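Local coordinates for PmoD (Methylocystis sp. ATCC 49242, PDB 6CPD), which binds copper through a periplasmic cupredoxin-like domain and is probably involved in copper handling in methane-oxidizing bacteria, at residues His16-Gln21 with Arg26-Asp31; Leu111-Glu114 with Gln118-Ala121. All blocks are in the same frame, centred on the assembly; numbering follows the deposited sequence.

Contact 1 (His16-Gln21 with Arg26-Asp31); sequences HITVFQ and RSEYCD. With SO4 (sulfate ion), chain C.
Tyr29 and Val19 face each other across a short beta hairpin of the cupredoxin-like domain, made by strand 13-20 and the brief strand 28-29. They form its antiparallel hydrogen-bonded pair: Tyr29 N reaches Val19 O at 2.7 Å, nearly straight at 169°, while Val19 N to Tyr29 O is longer and more bent. Their side chains share one face of the sheet. Branched Val19 suits this buried site, its CB 3.6 Å from Tyr29 O and its CG2 turned toward Cys30 O. With CG beside its own backbone N (chi1 -46°), the Tyr29 ring runs back past Phe20 toward Gln21, whose amide stands almost perpendicular to it, the planes 87° apart. A water links Gln21 OE1 to Tyr29 OH; Gln21 NE2 is held by Ala35 O and Thr39 OG1. On the other face the carboxylate of Glu28 lies by the methyl CG2 of Thr18. A second water joins Gln21 N to Ser27 O where the strands diverge. Cys30 pairs with Cys6 in a disulfide. A sulfate, probably from the crystallisation liquor, is shared with Ser27 and Tyr29 of the second subunit; here Ser27 OG donates to O3 at 2.6 Å and Tyr29 OH to O4 at 2.7 Å.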
loop_
_atom_site.group_PDB
_atom_site.type_symbol
_atom_site.label_atom_id
_atom_site.label_comp_id
_atom_site.label_asym_id
_atom_site.label_seq_id
_atom_site.Cartn_x
_atom_site.Cartn_y
_atom_site.Cartn_z
ATOM N N HIS B 16 -1.410 -7.857 -1.654
ATOM C CA HIS B 16 -0.662 -6.739 -2.198
ATOM C C HIS B 16 -1.211 -6.414 -3.577
ATOM O O HIS B 16 -1.554 -7.309 -4.356
ATOM C CB HIS B 16 0.832 -7.066 -2.281
ATOM C CG HIS B 16 1.670 -5.937 -2.783
ATOM N ND1 HIS B 16 2.163 -5.891 -4.071
ATOM C CD2 HIS B 16 2.094 -4.801 -2.176
ATOM C CE1 HIS B 16 2.863 -4.782 -4.232
ATOM N NE2 HIS B 16 2.840 -4.106 -3.097
ATOM N N ILE B 17 -1.260 -5.131 -3.875
ATOM C CA ILE B 17 -1.826 -4.637 -5.137
ATOM C C ILE B 17 -0.824 -3.737 -5.861
ATOM O O ILE B 17 -0.187 -2.882 -5.232
ATOM C CB ILE B 17 -3.120 -3.835 -4.869
ATOM C CG1 ILE B 17 -4.183 -4.751 -4.248
ATOM C CG2 ILE B 17 -3.638 -3.187 -6.162
ATOM C CD1 ILE B 17 -5.411 -3.989 -3.734
ATOM N N THR B 18 -0.699 -3.927 -7.174
ATOM C CA THR B 18 0.088 -3.046 -8.024
ATOM C C THR B 18 -0.800 -2.584 -9.191
ATOM O O THR B 18 -1.581 -3.367 -9.733
ATOM C CB THR B 18 1.353 -3.744 -8.595
ATOM O OG1 THR B 18 2.120 -4.341 -7.537
ATOM C CG2 THR B 18 2.222 -2.742 -9.337
ATOM N N VAL B 19 -0.698 -1.316 -9.552
ATOM C CA VAL B 19 -1.479 -0.782 -10.655
ATOM C C VAL B 19 -0.560 -0.187 -11.694
ATOM O O VAL B 19 0.327 0.595 -11.345
ATOM C CB VAL B 19 -2.457 0.313 -10.173
ATOM C CG1 VAL B 19 -3.326 0.779 -11.320
ATOM C CG2 VAL B 19 -3.320 -0.204 -9.013
ATOM N N PHE B 20 -0.721 -0.556 -12.963
ATOM C CA PHE B 20 -0.005 0.201 -13.981
ATOM C C PHE B 20 -0.906 0.547 -15.164
ATOM O O PHE B 20 -1.979 -0.031 -15.339
ATOM C CB PHE B 20 1.299 -0.480 -14.426
ATOM C CG PHE B 20 1.142 -1.799 -15.096
ATOM C CD1 PHE B 20 0.953 -2.952 -14.347
ATOM C CD2 PHE B 20 1.319 -1.911 -16.480
ATOM C CE1 PHE B 20 0.863 -4.194 -14.973
ATOM C CE2 PHE B 20 1.231 -3.148 -17.118
ATOM C CZ PHE B 20 1.005 -4.292 -16.361
ATOM N N GLN B 21 -0.459 1.544 -15.922
ATOM C CA GLN B 21 -1.180 2.089 -17.069
ATOM C C GLN B 21 -0.224 2.184 -18.246
ATOM O O GLN B 21 0.394 3.230 -18.497
ATOM C CB GLN B 21 -1.751 3.453 -16.723
ATOM C CG GLN B 21 -2.673 3.438 -15.488
ATOM C CD GLN B 21 -3.496 4.711 -15.373
ATOM O OE1 GLN B 21 -2.966 5.774 -15.047
ATOM N NE2 GLN B 21 -4.788 4.617 -15.678
ATOM N N ARG B 26 5.491 3.929 -17.740
ATOM C CA ARG B 26 6.079 2.701 -17.217
ATOM C C ARG B 26 6.094 2.703 -15.687
ATOM O O ARG B 26 6.691 1.818 -15.069
ATOM C CB ARG B 26 7.500 2.500 -17.758
ATOM C CG ARG B 26 7.603 2.244 -19.275
ATOM C CD ARG B 26 6.806 0.991 -19.701
ATOM N NE ARG B 26 6.687 0.837 -21.156
ATOM C CZ ARG B 26 5.533 0.963 -21.809
ATOM N NH1 ARG B 26 4.419 1.228 -21.122
ATOM N NH2 ARG B 26 5.483 0.834 -23.130
ATOM N N SER B 27 5.458 3.706 -15.079
ATOM C CA SER B 27 5.383 3.799 -13.619
ATOM C C SER B 27 4.346 2.838 -13.018
ATOM O O SER B 27 3.477 2.312 -13.717
ATOM C CB SER B 27 5.040 5.233 -13.184
ATOM O OG SER B 27 5.950 6.182 -13.715
ATOM N N GLU B 28 4.420 2.641 -11.707
ATOM C CA GLU B 28 3.450 1.814 -10.988
ATOM C C GLU B 28 2.760 2.658 -9.933
ATOM O O GLU B 28 3.403 3.492 -9.309
ATOM C CB GLU B 28 4.131 0.617 -10.330
ATOM C CG GLU B 28 4.795 -0.322 -11.305
ATOM C CD GLU B 28 5.706 -1.320 -10.611
ATOM O OE1 GLU B 28 6.938 -1.203 -10.769
ATOM O OE2 GLU B 28 5.199 -2.182 -9.861
ATOM N N TYR B 29 1.467 2.447 -9.734
ATOM C CA TYR B 29 0.704 3.275 -8.802
ATOM C C TYR B 29 0.007 2.430 -7.745
ATOM O O TYR B 29 0.069 1.202 -7.785
ATOM C CB TYR B 29 -0.319 4.106 -9.558
ATOM C CG TYR B 29 0.253 4.776 -10.775
ATOM C CD1 TYR B 29 0.962 5.967 -10.668
ATOM C CD2 TYR B 29 0.098 4.208 -12.035
ATOM C CE1 TYR B 29 1.489 6.585 -11.796
ATOM C CE2 TYR B 29 0.624 4.820 -13.175
ATOM C CZ TYR B 29 1.310 6.006 -13.041
ATOM O OH TYR B 29 1.834 6.600 -14.157
ATOM N N CYS B 30 -0.668 3.093 -6.811
ATOM C CA CYS B 30 -1.421 2.381 -5.793
ATOM C C CYS B 30 -2.847 2.932 -5.783
ATOM O O CYS B 30 -3.690 2.455 -6.541
ATOM C CB CYS B 30 -0.761 2.496 -4.413
ATOM S SG CYS B 30 -1.595 1.478 -3.122
ATOM N N ASP B 31 -3.144 3.914 -4.932
ATOM C CA ASP B 31 -4.532 4.359 -4.841
ATOM C C ASP B 31 -4.780 5.703 -5.524
ATOM O O ASP B 31 -5.892 6.221 -5.484
ATOM C CB ASP B 31 -4.993 4.432 -3.386
ATOM C CG ASP B 31 -4.026 5.178 -2.505
ATOM O OD1 ASP B 31 -3.276 6.022 -3.032
ATOM O OD2 ASP B 31 -4.033 4.934 -1.282
HETATM S S SO4 C . 4.087 9.288 -14.201
HETATM O O1 SO4 C . 4.288 8.753 -15.537
HETATM O O2 SO4 C . 4.426 10.709 -14.212
HETATM O O3 SO4 C . 4.995 8.606 -13.283
HETATM O O4 SO4 C . 2.685 9.112 -13.823
HETATM O O HOH W 1 -0.281 6.879 -15.890
HETATM O O HOH W 2 2.245 2.282 -15.999
#

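Contact 2 (Leu111-Glu114 with Gln118-Ala121); sequences LTRE and QETA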
loop_
_atom_site.group_PDB
_atom_site.type_symbol
_atom_site.label_atom_id
_atom_site.label_comp_id
_atom_site.label_asym_id
_atom_site.label_seq_id
_atom_site.Cartn_x
_atom_site.Cartn_y
_atom_site.Cartn_z
ATOM N N LEU B 111 -14.098 -12.541 0.455
ATOM C CA LEU B 111 -13.594 -13.884 0.683
ATOM C C LEU B 111 -14.658 -14.754 1.299
ATOM O O LEU B 111 -15.400 -14.324 2.177
ATOM C CB LEU B 111 -12.386 -13.892 1.608
ATOM C CG LEU B 111 -11.023 -13.422 1.140
ATOM C CD1 LEU B 111 -10.087 -13.753 2.265
ATOM C CD2 LEU B 111 -10.607 -14.141 -0.130
ATOM N N THR B 112 -14.696 -16.004 0.883
ATOM C CA THR B 112 -15.590 -16.924 1.527
ATOM C C THR B 112 -14.747 -17.842 2.396
ATOM O O THR B 112 -13.950 -18.632 1.882
ATOM C CB THR B 112 -16.402 -17.751 0.510
ATOM O OG1 THR B 112 -17.041 -16.877 -0.431
ATOM C CG2 THR B 112 -17.439 -18.590 1.228
ATOM N N ARG B 113 -14.906 -17.718 3.711
ATOM C CA ARG B 113 -14.243 -18.629 4.619
ATOM C C ARG B 113 -14.929 -19.946 4.320
ATOM O O ARG B 113 -16.057 -19.950 3.834
ATOM C CB ARG B 113 -14.426 -18.220 6.081
ATOM C CG ARG B 113 -13.763 -16.916 6.483
ATOM C CD ARG B 113 -12.284 -17.089 6.705
ATOM N NE ARG B 113 -11.637 -15.794 6.873
ATOM C CZ ARG B 113 -10.362 -15.638 7.204
ATOM N NH1 ARG B 113 -9.602 -16.706 7.393
ATOM N NH2 ARG B 113 -9.848 -14.420 7.335
ATOM N N GLU B 114 -14.315 -21.072 4.636
ATOM C CA GLU B 114 -15.015 -22.298 4.292
ATOM C C GLU B 114 -15.768 -22.814 5.504
ATOM O O GLU B 114 -16.254 -23.944 5.544
ATOM C CB GLU B 114 -14.073 -23.305 3.646
ATOM C CG GLU B 114 -13.667 -22.740 2.261
ATOM C CD GLU B 114 -12.886 -23.687 1.354
ATOM O OE1 GLU B 114 -11.931 -24.349 1.819
ATOM O OE2 GLU B 114 -13.229 -23.737 0.146
ATOM N N GLN B 118 -18.604 -14.949 5.005
ATOM C CA GLN B 118 -18.036 -14.035 4.028
ATOM C C GLN B 118 -17.437 -12.828 4.721
ATOM O O GLN B 118 -18.012 -12.292 5.665
ATOM C CB GLN B 118 -19.083 -13.604 3.002
ATOM C CG GLN B 118 -19.520 -14.733 2.091
ATOM C CD GLN B 118 -20.187 -14.235 0.835
ATOM O OE1 GLN B 118 -19.792 -14.593 -0.274
ATOM N NE2 GLN B 118 -21.193 -13.384 0.999
ATOM N N GLU B 119 -16.267 -12.415 4.255
ATOM C CA GLU B 119 -15.643 -11.189 4.721
ATOM C C GLU B 119 -15.365 -10.313 3.517
ATOM O O GLU B 119 -14.876 -10.793 2.497
ATOM C CB GLU B 119 -14.352 -11.480 5.490
ATOM C CG GLU B 119 -14.504 -12.527 6.584
ATOM C CD GLU B 119 -13.250 -12.710 7.428
ATOM O OE1 GLU B 119 -12.166 -12.242 7.005
ATOM O OE2 GLU B 119 -13.352 -13.324 8.519
ATOM N N THR B 120 -15.715 -9.036 3.607
ATOM C CA THR B 120 -15.431 -8.120 2.513
ATOM C C THR B 120 -14.440 -7.059 2.960
ATOM O O THR B 120 -14.557 -6.504 4.049
ATOM C CB THR B 120 -16.724 -7.463 1.966
ATOM O OG1 THR B 120 -17.555 -8.476 1.387
ATOM C CG2 THR B 120 -16.402 -6.433 0.877
ATOM N N ALA B 121 -13.457 -6.780 2.114
ATOM C CA ALA B 121 -12.525 -5.693 2.389
ATOM C C ALA B 121 -12.614 -4.702 1.251
ATOM O O ALA B 121 -12.925 -5.084 0.120
ATOM C CB ALA B 121 -11.116 -6.224 2.545
#
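Leu111 O takes a hydrogen bond of 3.0 Å from Glu119 N, in the carbonyl plane, and a weaker CA-H...O contact from Gln118 CA at 3.2 Å. The return bond, from Leu111 N to Glu119 O, is shorter at 2.8 Å and runs nearly along the axis of the carbonyl. Both backbone bonds are close to straight, so Leu111 and Glu119 are locked as an antiparallel hydrogen-bonded pair. Next to them Thr112 and Gln118 form a non-hydrogen-bonded pair. These two pairs end the ladder at the loop end of the beta hairpin of strands 103-112 and 118-127, neighbours in one sheet of the cupredoxin-like domain, just before the five-residue connection that begins with Arg113. Leucine suits position 111 because its side chain is buried, packing on Phe10 and Phe50. On the same face Glu119 also touches Phe10, but its extended chain carries the carboxylate out to Arg113. The arginine chain bends at chi2 (-79°), which brings the guanidinium back across the hairpin. Arg113 NH2 then donates to Glu119 OE1 at 3.2 Å, a salt bridge. The oxygen lies at the guanidinium edge, only 5° from its plane, yet the nitrogen approaches from above the carboxylate, the two planes being 60° apart. The pair therefore meets through one bond rather than as a flat, two-pronged bridge, and Arg113 NE lies 3.4 Å from Glu119 OE2. A long, flexible arginine can span this distance while its side chain also rests on Phe50. Thr112 and Gln118 send their side chains the same way, side by side on the other face, where polar residues suit the more exposed surface; Thr112 OG1 is 3.6 Å from Gln118 OE1.

Overall arrangement
Both contacts join adjacent strands of a hairpin, each with one hydrogen-bonded antiparallel pair, but they use different strands and belong to different sheets. Contact 1 is partly buried and forms part of the subunit interface; contact 2 is a surface contact that no other chain of the assembly touches. Their centres lie about 25 Å apart, on opposite sides of the centre of the chain, and their nearest atoms are about 9 Å apart. The chemistry follows the setting: waters, a shared sulfate and the disulfide surround residues 16-21 and 26-31, whereas a salt bridge beside packing on Phe10 and Phe50 marks 111-114 and 118-121. Contact 1 lies nearer the copper, with the Cys30 side chain about 10 Å away against about 14 Å for Glu119.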